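Local atomic coordinates of protein yesU (Bacillus subtilis, PDB entry 1OQ1), a protein that is of unknown function but adopts a galectin-like beta-sandwich fold, which makes a role in carbohydrate binding conceivable though unproven. Residues A[32-35]-A[40-43]; A[65-70]-A[78-83]; A[149-154]-A[159-164]; A[200-205]-A[210-215]. All blocks are in the same frame, centred on the assembly; numbering follows the deposited sequence.

Contact 1 (A[32-35]-A[40-43]); sequences QISF and LHLS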
loop_
_atom_site.group_PDB
_atom_site.type_symbol
_atom_site.label_atom_id
_atom_site.label_comp_id
_atom_site.label_asym_id
_atom_site.label_seq_id
_atom_site.Cartn_x
_atom_site.Cartn_y
_atom_site.Cartn_z
ATOM N N GLN A 32 -13.462 8.965 -1.598
ATOM C CA GLN A 32 -13.771 10.383 -1.507
ATOM C C GLN A 32 -12.485 11.096 -1.096
ATOM O O GLN A 32 -11.841 10.706 -0.124
ATOM C CB GLN A 32 -14.869 10.598 -0.465
ATOM C CG GLN A 32 -15.527 11.958 -0.505
ATOM C CD GLN A 32 -16.783 12.006 0.340
ATOM O OE1 GLN A 32 -17.455 13.034 0.418
ATOM N NE2 GLN A 32 -17.110 10.886 0.979
ATOM N N ILE A 33 -12.117 12.132 -1.844
ATOM C CA ILE A 33 -10.897 12.892 -1.589
ATOM C C ILE A 33 -11.158 14.268 -0.976
ATOM O O ILE A 33 -12.045 15.000 -1.421
ATOM C CB ILE A 33 -10.103 13.076 -2.903
ATOM C CG1 ILE A 33 -9.662 11.710 -3.432
ATOM C CG2 ILE A 33 -8.911 13.989 -2.680
ATOM C CD1 ILE A 33 -9.108 11.746 -4.837
ATOM N N SER A 34 -10.369 14.611 0.039
ATOM C CA SER A 34 -10.478 15.892 0.731
ATOM C C SER A 34 -9.087 16.340 1.178
ATOM O O SER A 34 -8.210 15.508 1.412
ATOM C CB SER A 34 -11.386 15.750 1.953
ATOM O OG SER A 34 -11.188 16.818 2.858
ATOM N N PHE A 35 -8.878 17.647 1.300
ATOM C CA PHE A 35 -7.575 18.140 1.730
ATOM C C PHE A 35 -7.619 19.077 2.930
ATOM O O PHE A 35 -6.841 20.029 3.022
ATOM C CB PHE A 35 -6.842 18.802 0.561
ATOM C CG PHE A 35 -6.288 17.819 -0.433
ATOM C CD1 PHE A 35 -7.057 17.374 -1.503
ATOM C CD2 PHE A 35 -5.008 17.301 -0.271
ATOM C CE1 PHE A 35 -6.557 16.422 -2.395
ATOM C CE2 PHE A 35 -4.500 16.351 -1.154
ATOM C CZ PHE A 35 -5.279 15.910 -2.221
ATOM N N LEU A 40 -3.992 14.853 2.712
ATOM C CA LEU A 40 -4.929 13.980 2.009
ATOM C C LEU A 40 -5.832 13.180 2.942
ATOM O O LEU A 40 -5.362 12.345 3.718
ATOM C CB LEU A 40 -4.173 13.007 1.098
ATOM C CG LEU A 40 -5.032 11.939 0.403
ATOM C CD1 LEU A 40 -5.995 12.607 -0.562
ATOM C CD2 LEU A 40 -4.145 10.961 -0.344
ATOM N N HIS A 41 -7.131 13.449 2.861
ATOM C CA HIS A 41 -8.118 12.727 3.654
ATOM C C HIS A 41 -8.823 11.780 2.692
ATOM O O HIS A 41 -9.356 12.218 1.673
ATOM C CB HIS A 41 -9.158 13.680 4.249
ATOM C CG HIS A 41 -8.646 14.518 5.376
ATOM N ND1 HIS A 41 -9.074 14.358 6.677
ATOM C CD2 HIS A 41 -7.749 15.531 5.397
ATOM C CE1 HIS A 41 -8.464 15.238 7.450
ATOM N NE2 HIS A 41 -7.655 15.962 6.698
ATOM N N LEU A 42 -8.801 10.485 2.992
ATOM C CA LEU A 42 -9.479 9.514 2.140
ATOM C C LEU A 42 -10.636 8.883 2.908
ATOM O O LEU A 42 -10.452 8.363 4.012
ATOM C CB LEU A 42 -8.510 8.418 1.670
ATOM C CG LEU A 42 -7.447 8.827 0.643
ATOM C CD1 LEU A 42 -6.607 7.609 0.267
ATOM C CD2 LEU A 42 -8.116 9.412 -0.596
ATOM N N SER A 43 -11.832 8.958 2.330
ATOM C CA SER A 43 -13.034 8.380 2.938
ATOM C C SER A 43 -13.827 7.660 1.852
ATOM O O SER A 43 -13.319 7.460 0.750
ATOM C CB SER A 43 -13.891 9.467 3.601
ATOM O OG SER A 43 -14.246 10.477 2.679
HETATM O O HOH W 1 -12.306 12.480 2.425
#
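Leu-40 and Ile-33 meet through methyl groups, Leu-40 CD1 lying 3.9 Å from Ile-33 CG2, and the same CD1 reaches Phe-35 CZ at 3.8 Å. With CG anti to its own backbone N (chi1 174°), the leucine swings its branched end toward Ile-33 and Phe-35. Next along the same face, Leu-42 and Ile-33 run side by side and point the same way, CD2 to CG1 at 4.0 Å; this face is directed at strand 51-54 of the facing sheet, where Ile-33 touches Phe-53 and Leu-42 touches Phe-51. The backbones form an antiparallel beta hairpin, strand 31-34 with strand 40-44. Gln-32 with Ser-43 and Ser-34 with His-41 are hydrogen-bonded pairs, and Ile-33 with Leu-42 is the non-hydrogen-bonded pair between them. Of the four N-H...O bonds, the shortest runs from His-41 N to Ser-34 O, 2.7 Å. The longest, from Ser-34 N to His-41 O, measures 3.1 Å. On the other face the side chains are polar. His-41 packs its CB against Ser-34 CB, and the imidazole has the Ser-34 carbonyl oxygen at its edge. Farther out, Ser-43 OG sits 3.2 Å from Gln-32 CB, and a water joins this hydroxyl, at 2.8 Å, to Gln-32 O.

Contact 2 (A[65-70]-A[78-83]); sequences VTWDFS and CMLFFA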
loop_
_atom_site.group_PDB
_atom_site.type_symbol
_atom_site.label_atom_id
_atom_site.label_comp_id
_atom_site.label_asym_id
_atom_site.label_seq_id
_atom_site.Cartn_x
_atom_site.Cartn_y
_atom_site.Cartn_z
ATOM N N VAL A 65 9.969 2.892 0.337
ATOM C CA VAL A 65 8.749 3.695 0.273
ATOM C C VAL A 65 8.331 4.160 1.660
ATOM O O VAL A 65 8.206 3.352 2.579
ATOM C CB VAL A 65 7.592 2.871 -0.351
ATOM C CG1 VAL A 65 6.346 3.737 -0.499
ATOM C CG2 VAL A 65 8.018 2.312 -1.701
ATOM N N THR A 66 8.109 5.462 1.800
ATOM C CA THR A 66 7.713 6.031 3.079
ATOM C C THR A 66 6.510 6.962 2.958
ATOM O O THR A 66 6.273 7.574 1.909
ATOM C CB THR A 66 8.874 6.830 3.716
ATOM O OG1 THR A 66 9.335 7.828 2.793
ATOM C CG2 THR A 66 10.029 5.901 4.080
ATOM N N TRP A 67 5.746 7.050 4.040
ATOM C CA TRP A 67 4.591 7.931 4.094
ATOM C C TRP A 67 4.095 8.062 5.529
ATOM O O TRP A 67 4.370 7.201 6.370
ATOM C CB TRP A 67 3.464 7.420 3.170
ATOM C CG TRP A 67 2.715 6.181 3.624
ATOM C CD1 TRP A 67 1.488 6.138 4.231
ATOM C CD2 TRP A 67 3.123 4.816 3.447
ATOM N NE1 TRP A 67 1.103 4.827 4.435
ATOM C CE2 TRP A 67 2.090 3.998 3.962
ATOM C CE3 TRP A 67 4.260 4.203 2.900
ATOM C CZ2 TRP A 67 2.160 2.597 3.946
ATOM C CZ3 TRP A 67 4.331 2.807 2.885
ATOM C CH2 TRP A 67 3.285 2.023 3.405
ATOM N N ASP A 68 3.411 9.170 5.808
ATOM C CA ASP A 68 2.834 9.426 7.125
ATOM C C ASP A 68 1.386 8.952 7.059
ATOM O O ASP A 68 0.678 9.256 6.098
ATOM C CB ASP A 68 2.886 10.918 7.449
ATOM C CG ASP A 68 4.221 11.344 8.037
ATOM O OD1 ASP A 68 5.216 10.609 7.877
ATOM O OD2 ASP A 68 4.276 12.424 8.660
ATOM N N PHE A 69 0.956 8.214 8.080
ATOM C CA PHE A 69 -0.391 7.646 8.140
ATOM C C PHE A 69 -1.112 7.972 9.444
ATOM O O PHE A 69 -0.540 7.834 10.525
ATOM C CB PHE A 69 -0.299 6.121 8.001
ATOM C CG PHE A 69 -1.606 5.403 8.207
ATOM C CD1 PHE A 69 -2.609 5.461 7.242
ATOM C CD2 PHE A 69 -1.823 4.650 9.357
ATOM C CE1 PHE A 69 -3.808 4.775 7.424
ATOM C CE2 PHE A 69 -3.020 3.959 9.549
ATOM C CZ PHE A 69 -4.014 4.023 8.579
ATOM N N SER A 70 -2.372 8.384 9.339
ATOM C CA SER A 70 -3.181 8.710 10.514
ATOM C C SER A 70 -4.556 8.048 10.422
ATOM O O SER A 70 -5.362 8.406 9.561
ATOM C CB SER A 70 -3.386 10.221 10.626
ATOM O OG SER A 70 -2.158 10.912 10.671
ATOM N N CYS A 78 -6.722 -0.720 5.665
ATOM C CA CYS A 78 -5.848 -0.052 4.715
ATOM C C CYS A 78 -4.912 -1.077 4.088
ATOM O O CYS A 78 -4.631 -2.121 4.680
ATOM C CB CYS A 78 -5.058 1.055 5.405
ATOM S SG CYS A 78 -6.119 2.408 5.986
HETATM N N MSE A 79 -4.430 -0.776 2.888
HETATM C CA MSE A 79 -3.561 -1.703 2.176
HETATM C C MSE A 79 -2.743 -0.981 1.111
HETATM O O MSE A 79 -3.266 -0.156 0.369
HETATM C CB MSE A 79 -4.423 -2.789 1.518
HETATM C CG MSE A 79 -3.658 -3.872 0.781
HETATM SE SE MSE A 79 -4.840 -5.052 -0.220
HETATM C CE MSE A 79 -5.889 -5.757 1.247
ATOM N N LEU A 80 -1.453 -1.288 1.040
ATOM C CA LEU A 80 -0.608 -0.669 0.033
ATOM C C LEU A 80 -0.273 -1.685 -1.047
ATOM O O LEU A 80 0.149 -2.798 -0.742
ATOM C CB LEU A 80 0.704 -0.163 0.642
ATOM C CG LEU A 80 1.492 0.716 -0.337
ATOM C CD1 LEU A 80 0.998 2.148 -0.220
ATOM C CD2 LEU A 80 2.976 0.655 -0.042
ATOM N N PHE A 81 -0.488 -1.303 -2.299
ATOM C CA PHE A 81 -0.155 -2.151 -3.438
ATOM C C PHE A 81 1.176 -1.611 -3.969
ATOM O O PHE A 81 1.389 -0.398 -3.985
ATOM C CB PHE A 81 -1.211 -2.019 -4.546
ATOM C CG PHE A 81 -2.414 -2.907 -4.365
ATOM C CD1 PHE A 81 -2.434 -4.188 -4.911
ATOM C CD2 PHE A 81 -3.524 -2.464 -3.651
ATOM C CE1 PHE A 81 -3.551 -5.017 -4.750
ATOM C CE2 PHE A 81 -4.642 -3.284 -3.485
ATOM C CZ PHE A 81 -4.654 -4.562 -4.038
ATOM N N PHE A 82 2.078 -2.501 -4.372
ATOM C CA PHE A 82 3.352 -2.074 -4.957
ATOM C C PHE A 82 3.862 -3.101 -5.977
ATOM O O PHE A 82 3.415 -4.243 -5.980
ATOM C CB PHE A 82 4.402 -1.760 -3.866
ATOM C CG PHE A 82 4.636 -2.864 -2.867
ATOM C CD1 PHE A 82 5.851 -3.546 -2.842
ATOM C CD2 PHE A 82 3.686 -3.160 -1.892
ATOM C CE1 PHE A 82 6.124 -4.499 -1.859
ATOM C CE2 PHE A 82 3.946 -4.115 -0.900
ATOM C CZ PHE A 82 5.168 -4.782 -0.884
ATOM N N ALA A 83 4.781 -2.690 -6.850
ATOM C CA ALA A 83 5.304 -3.577 -7.899
ATOM C C ALA A 83 4.126 -4.110 -8.723
ATOM O O ALA A 83 4.111 -5.272 -9.144
ATOM C CB ALA A 83 6.089 -4.745 -7.280
#
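Trp-67 and Leu-80 approach from opposite directions, each projecting from its own strand into the interior. The indole meets Leu-80 through its six-membered ring, CH2 lying 3.7 Å from Leu-80 CD2. The other methyl, CD1, stands over one face of the indole, displaced toward its rim. The leucine's first torsion (chi1 -170°) turns the isobutyl group toward the indole, with CD2 in contact and CD1 more loosely placed above the face. The second close point is a cysteine sulfur-aromatic contact: Cys-78 SG lies 3.6 Å from Phe-69 CE1 and 4.7 Å from the ring centroid, approaching obliquely at 69° off the ring normal. Strand 63-73 belongs to one sheet of the galectin-like sandwich and strand 76-86 to the other. The nearest CA atoms, those of Phe-69 and Cys-78, are 10.0 Å apart, a separation spanned by side chains alone. Away from these two pairs the packing between the segments slackens: Val-65 comes no nearer than 4.6 Å to segment 78-83, and the Phe-82 side chain stays 5.9 Å from segment 65-70. Alternate residues face outward, so that Thr-66 and Asp-68 are partly exposed on the far side of their sheet, where Asp-68 OD1 forms a salt bridge with Arg-162. Within the interior, the polar Trp-67 NE1 is satisfied by a hydrogen bond with Tyr-119 OH, and Phe-202 meets the indole edge-to-face.

Contact 3 (A[149-154]-A[159-164]); sequences DPLPSP and SPYRMK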
loop_
_atom_site.group_PDB
_atom_site.type_symbol
_atom_site.label_atom_id
_atom_site.label_comp_id
_atom_site.label_asym_id
_atom_site.label_seq_id
_atom_site.Cartn_x
_atom_site.Cartn_y
_atom_site.Cartn_z
ATOM N N ASP A 149 0.329 -5.914 14.518
ATOM C CA ASP A 149 0.146 -4.502 14.165
ATOM C C ASP A 149 0.096 -3.621 15.422
ATOM O O ASP A 149 -0.848 -3.715 16.208
ATOM C CB ASP A 149 -1.165 -4.356 13.373
ATOM C CG ASP A 149 -1.397 -2.947 12.845
ATOM O OD1 ASP A 149 -0.576 -2.046 13.117
ATOM O OD2 ASP A 149 -2.420 -2.745 12.155
ATOM N N PRO A 150 1.095 -2.737 15.613
ATOM C CA PRO A 150 1.152 -1.846 16.779
ATOM C C PRO A 150 0.203 -0.645 16.715
ATOM O O PRO A 150 0.027 0.065 17.702
ATOM C CB PRO A 150 2.611 -1.408 16.801
ATOM C CG PRO A 150 2.911 -1.279 15.338
ATOM C CD PRO A 150 2.282 -2.542 14.755
ATOM N N LEU A 151 -0.391 -0.410 15.551
ATOM C CA LEU A 151 -1.307 0.714 15.397
ATOM C C LEU A 151 -2.509 0.553 16.319
ATOM O O LEU A 151 -3.135 -0.506 16.364
ATOM C CB LEU A 151 -1.784 0.814 13.952
ATOM C CG LEU A 151 -0.749 1.223 12.908
ATOM C CD1 LEU A 151 -1.353 1.046 11.522
ATOM C CD2 LEU A 151 -0.320 2.671 13.127
ATOM N N PRO A 152 -2.844 1.607 17.069
ATOM C CA PRO A 152 -3.985 1.539 17.981
ATOM C C PRO A 152 -5.261 1.900 17.245
ATOM O O PRO A 152 -5.238 2.174 16.046
ATOM C CB PRO A 152 -3.639 2.589 19.022
ATOM C CG PRO A 152 -3.054 3.685 18.156
ATOM C CD PRO A 152 -2.131 2.894 17.213
ATOM N N SER A 153 -6.373 1.878 17.973
ATOM C CA SER A 153 -7.652 2.290 17.418
ATOM C C SER A 153 -7.531 3.817 17.414
ATOM O O SER A 153 -6.687 4.376 18.125
ATOM C CB SER A 153 -8.791 1.821 18.326
ATOM O OG SER A 153 -8.387 1.819 19.683
ATOM N N PRO A 154 -8.356 4.511 16.620
ATOM C CA PRO A 154 -8.295 5.975 16.551
ATOM C C PRO A 154 -8.353 6.721 17.877
ATOM O O PRO A 154 -7.679 7.737 18.040
ATOM C CB PRO A 154 -9.465 6.329 15.635
ATOM C CG PRO A 154 -9.548 5.134 14.735
ATOM C CD PRO A 154 -9.380 3.986 15.701
ATOM N N SER A 159 -1.095 10.236 16.167
ATOM C CA SER A 159 -0.757 10.392 14.756
ATOM C C SER A 159 0.070 11.628 14.422
ATOM O O SER A 159 0.042 12.623 15.144
ATOM C CB SER A 159 -2.048 10.409 13.927
ATOM O OG SER A 159 -2.783 9.207 14.112
ATOM N N PRO A 160 0.802 11.584 13.298
ATOM C CA PRO A 160 0.858 10.441 12.379
ATOM C C PRO A 160 1.917 9.393 12.719
ATOM O O PRO A 160 2.789 9.610 13.564
ATOM C CB PRO A 160 1.138 11.105 11.038
ATOM C CG PRO A 160 2.078 12.202 11.435
ATOM C CD PRO A 160 1.437 12.770 12.693
ATOM N N TYR A 161 1.832 8.255 12.038
ATOM C CA TYR A 161 2.782 7.161 12.214
ATOM C C TYR A 161 3.683 7.109 10.975
ATOM O O TYR A 161 3.221 7.337 9.858
ATOM C CB TYR A 161 2.018 5.847 12.406
ATOM C CG TYR A 161 1.256 5.802 13.712
ATOM C CD1 TYR A 161 1.850 5.302 14.870
ATOM C CD2 TYR A 161 -0.029 6.343 13.809
ATOM C CE1 TYR A 161 1.189 5.346 16.101
ATOM C CE2 TYR A 161 -0.702 6.392 15.041
ATOM C CZ TYR A 161 -0.083 5.898 16.178
ATOM O OH TYR A 161 -0.701 5.999 17.406
ATOM N N ARG A 162 4.970 6.828 11.183
ATOM C CA ARG A 162 5.949 6.768 10.093
ATOM C C ARG A 162 6.050 5.363 9.503
ATOM O O ARG A 162 6.574 4.449 10.135
ATOM C CB ARG A 162 7.320 7.227 10.605
ATOM C CG ARG A 162 7.470 8.748 10.736
ATOM C CD ARG A 162 7.641 9.382 9.359
ATOM N NE ARG A 162 7.681 10.844 9.375
ATOM C CZ ARG A 162 8.708 11.581 9.796
ATOM N NH1 ARG A 162 9.811 11.005 10.257
ATOM N NH2 ARG A 162 8.632 12.906 9.738
HETATM N N MSE A 163 5.524 5.205 8.294
HETATM C CA MSE A 163 5.511 3.914 7.605
HETATM C C MSE A 163 6.694 3.813 6.647
HETATM O O MSE A 163 6.989 4.764 5.931
HETATM C CB MSE A 163 4.207 3.782 6.822
HETATM C CG MSE A 163 3.025 4.434 7.515
HETATM SE SE MSE A 163 2.468 3.534 9.132
HETATM C CE MSE A 163 3.742 4.133 10.421
ATOM N N LYS A 164 7.362 2.662 6.629
ATOM C CA LYS A 164 8.513 2.468 5.746
ATOM C C LYS A 164 8.523 1.055 5.182
ATOM O O LYS A 164 8.456 0.078 5.923
ATOM C CB LYS A 164 9.826 2.733 6.494
ATOM C CG LYS A 164 11.066 2.588 5.605
ATOM C CD LYS A 164 12.366 2.912 6.339
ATOM C CE LYS A 164 12.486 4.396 6.650
ATOM N NZ LYS A 164 13.792 4.729 7.300
#
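A leucine methyl sits over the face of a tyrosine ring in this contact between a loop and a strand: Leu-151 CD2 is 3.8 Å from the Tyr-161 centroid and only 20° off the ring normal, a CH-pi geometry. The loop follows strand 142-148 of one sheet of the beta sandwich, and Tyr-161 begins strand 161-168 of the other, so the pair packs at the place where the chain passes between sheets. The methyl is offset toward the CB end of the ring, with Tyr-161 CG its nearest atom at 3.6 Å. The two side chains slide past each other in opposite directions. At the phenolic end Pro-152 takes over, its CD 3.8 Å from Tyr-161 CZ and its CG 3.4 Å from Tyr-161 OH. The polar partner of that hydroxyl is the backbone N of Asp-158, to which it is hydrogen-bonded. Leu-151 also touches Tyr-119 and Phe-120 of strand 112-122. An Asx turn at residues 149-151 fixes the start of the loop, and its acceptor carboxylate is also bound to Arg-122 through OD2. In the turn, Leu-151 N donates to Asp-149 OD1 at 2.9 Å with an N-H...O angle of 158°, meeting the oxygen from above the carboxylate plane.

Contact 4 (A[200-205]-A[210-215]); sequences IGFRQM and AVYRDF. With ACY (acetic acid), chain E.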
loop_
_atom_site.group_PDB
_atom_site.type_symbol
_atom_site.label_atom_id
_atom_site.label_comp_id
_atom_site.label_asym_id
_atom_site.label_seq_id
_atom_site.Cartn_x
_atom_site.Cartn_y
_atom_site.Cartn_z
ATOM N N ILE A 200 2.392 1.964 -7.429
ATOM C CA ILE A 200 2.093 1.889 -6.004
ATOM C C ILE A 200 0.691 2.476 -5.830
ATOM O O ILE A 200 0.373 3.518 -6.408
ATOM C CB ILE A 200 3.090 2.707 -5.166
ATOM C CG1 ILE A 200 4.469 2.044 -5.229
ATOM C CG2 ILE A 200 2.591 2.813 -3.723
ATOM C CD1 ILE A 200 5.558 2.819 -4.542
ATOM N N GLY A 201 -0.143 1.803 -5.045
ATOM C CA GLY A 201 -1.500 2.275 -4.836
ATOM C C GLY A 201 -1.962 2.177 -3.395
ATOM O O GLY A 201 -1.457 1.362 -2.618
ATOM N N PHE A 202 -2.943 3.007 -3.052
ATOM C CA PHE A 202 -3.497 3.057 -1.709
ATOM C C PHE A 202 -4.927 2.546 -1.685
ATOM O O PHE A 202 -5.818 3.156 -2.277
ATOM C CB PHE A 202 -3.467 4.499 -1.199
ATOM C CG PHE A 202 -2.084 5.028 -0.970
ATOM C CD1 PHE A 202 -1.532 5.040 0.310
ATOM C CD2 PHE A 202 -1.308 5.465 -2.040
ATOM C CE1 PHE A 202 -0.229 5.479 0.521
ATOM C CE2 PHE A 202 0.000 5.908 -1.839
ATOM C CZ PHE A 202 0.538 5.913 -0.556
ATOM N N ARG A 203 -5.148 1.427 -1.002
ATOM C CA ARG A 203 -6.491 0.867 -0.906
ATOM C C ARG A 203 -7.098 1.043 0.474
ATOM O O ARG A 203 -6.395 1.066 1.482
ATOM C CB ARG A 203 -6.485 -0.629 -1.244
ATOM C CG ARG A 203 -7.817 -1.340 -0.950
ATOM C CD ARG A 203 -7.766 -2.799 -1.382
ATOM N NE ARG A 203 -9.041 -3.507 -1.239
ATOM C CZ ARG A 203 -10.140 -3.213 -1.931
ATOM N NH1 ARG A 203 -10.131 -2.219 -2.805
ATOM N NH2 ARG A 203 -11.241 -3.937 -1.776
ATOM N N GLN A 204 -8.416 1.181 0.511
ATOM C CA GLN A 204 -9.132 1.286 1.768
ATOM C C GLN A 204 -10.436 0.534 1.626
ATOM O O GLN A 204 -11.035 0.518 0.550
ATOM C CB GLN A 204 -9.464 2.738 2.128
ATOM C CG GLN A 204 -8.279 3.600 2.515
ATOM C CD GLN A 204 -8.708 4.900 3.183
ATOM O OE1 GLN A 204 -9.902 5.217 3.257
ATOM N NE2 GLN A 204 -7.737 5.660 3.671
HETATM N N MSE A 205 -10.850 -0.112 2.708
HETATM C CA MSE A 205 -12.129 -0.798 2.729
HETATM C C MSE A 205 -13.011 0.172 3.496
HETATM O O MSE A 205 -12.633 0.629 4.578
HETATM C CB MSE A 205 -12.046 -2.125 3.486
HETATM C CG MSE A 205 -11.404 -3.256 2.710
HETATM SE SE MSE A 205 -11.696 -4.954 3.593
HETATM C CE MSE A 205 -13.453 -5.372 2.877
ATOM N N ALA A 210 -8.992 7.968 6.828
ATOM C CA ALA A 210 -7.580 8.117 7.172
ATOM C C ALA A 210 -6.945 9.321 6.490
ATOM O O ALA A 210 -7.459 9.832 5.495
ATOM C CB ALA A 210 -6.819 6.848 6.789
ATOM N N VAL A 211 -5.817 9.763 7.032
ATOM C CA VAL A 211 -5.090 10.900 6.480
ATOM C C VAL A 211 -3.685 10.455 6.101
ATOM O O VAL A 211 -3.028 9.734 6.856
ATOM C CB VAL A 211 -5.001 12.051 7.505
ATOM C CG1 VAL A 211 -4.169 13.195 6.943
ATOM C CG2 VAL A 211 -6.403 12.539 7.854
ATOM N N TYR A 212 -3.238 10.884 4.924
ATOM C CA TYR A 212 -1.913 10.535 4.428
ATOM C C TYR A 212 -1.117 11.796 4.098
ATOM O O TYR A 212 -1.677 12.794 3.641
ATOM C CB TYR A 212 -2.023 9.671 3.167
ATOM C CG TYR A 212 -2.877 8.429 3.322
ATOM C CD1 TYR A 212 -4.268 8.513 3.339
ATOM C CD2 TYR A 212 -2.292 7.171 3.456
ATOM C CE1 TYR A 212 -5.058 7.371 3.485
ATOM C CE2 TYR A 212 -3.073 6.021 3.603
ATOM C CZ TYR A 212 -4.453 6.132 3.617
ATOM O OH TYR A 212 -5.226 5.007 3.769
ATOM N N ARG A 213 0.193 11.734 4.313
ATOM C CA ARG A 213 1.077 12.864 4.039
ATOM C C ARG A 213 2.485 12.406 3.667
ATOM O O ARG A 213 2.890 11.295 3.991
ATOM C CB ARG A 213 1.177 13.756 5.275
ATOM C CG ARG A 213 0.127 14.833 5.386
ATOM C CD ARG A 213 0.704 16.152 4.924
ATOM N NE ARG A 213 0.168 17.272 5.690
ATOM C CZ ARG A 213 0.702 18.488 5.701
ATOM N NH1 ARG A 213 1.790 18.739 4.984
ATOM N NH2 ARG A 213 0.146 19.452 6.427
ATOM N N ASP A 214 3.213 13.283 2.986
ATOM C CA ASP A 214 4.602 13.051 2.585
ATOM C C ASP A 214 4.953 11.658 2.079
ATOM O O ASP A 214 5.723 10.931 2.712
ATOM C CB ASP A 214 5.540 13.412 3.744
ATOM C CG ASP A 214 5.307 14.821 4.266
ATOM O OD1 ASP A 214 4.960 15.708 3.459
ATOM O OD2 ASP A 214 5.482 15.042 5.483
ATOM N N PHE A 215 4.394 11.307 0.929
ATOM C CA PHE A 215 4.631 10.024 0.283
ATOM C C PHE A 215 5.915 10.153 -0.545
ATOM O O PHE A 215 5.995 10.981 -1.454
ATOM C CB PHE A 215 3.424 9.699 -0.603
ATOM C CG PHE A 215 3.635 8.556 -1.555
ATOM C CD1 PHE A 215 4.202 7.360 -1.127
ATOM C CD2 PHE A 215 3.214 8.663 -2.876
ATOM C CE1 PHE A 215 4.347 6.286 -2.001
ATOM C CE2 PHE A 215 3.353 7.596 -3.763
ATOM C CZ PHE A 215 3.923 6.401 -3.321
HETATM C C ACY E . -10.586 -6.229 0.616
HETATM O O ACY E . -9.413 -5.661 0.762
HETATM O OXT ACY E . -11.580 -5.804 -0.067
HETATM C CH3 ACY E . -10.730 -7.540 1.370
HETATM O O HOH W 2 -4.243 2.943 2.050
#
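Tyr-212 OH is hydrogen-bonded to a water at 2.9 Å. The same water donates to the backbone carbonyl of Arg-203, also at 2.9 Å from its O atom, and so links the phenol of one strand to the main chain of the other. Gln-204 lies at the edge of the Tyr-212 ring. Beyond this polar end is an aromatic cluster centred on Phe-202. Its edge is directed at the face of Phe-215, with centroids 5.2 Å apart and planes at 88°, a T-shaped pair in which Phe-202 CZ sits above the Phe-215 ring toward its rim. The same ring turns another part of its edge to the face of Tyr-212 in an offset edge-to-face pair, with planes at 76°. Ile-200 CG2 adds an aliphatic touch at 3.8 Å to Phe-215 CZ. Arg-203 points away from the cluster and grips an acetate, probably from the crystallisation liquor, through NE and NH2, with NH2 to OXT at 2.6 Å. The axes of segments 200-205 and 210-215 run antiparallel at 169° and approach to 10.7 Å. Their strands lie in facing sheets: 199-205 between 51-54 and 76-86, and 209-222 beside 40-44 and 63-73.

In the fold
Contacts 2 and 4 form the middle of the sandwich, their centres about 6 Å apart, and are joined through both sheets: Met-79 O is 2.8 Å from Arg-203 N in one, and Asp-68 N is 2.8 Å from Arg-213 O in the other. Contact 1 continues the second sheet outward, with Leu-40 O 2.8 Å from Tyr-212 N; its centre is about 10 Å from that of contact 4. Contact 3 is attached to contact 2 through Phe-69 O and Tyr-161 N, 2.8 Å apart. No active site is established. The acetate at contact 4 lies on the outward side of Arg-203, and a glycerol, probably also from the crystallisation liquor, lies about 5 Å from the Ser-43 side chain.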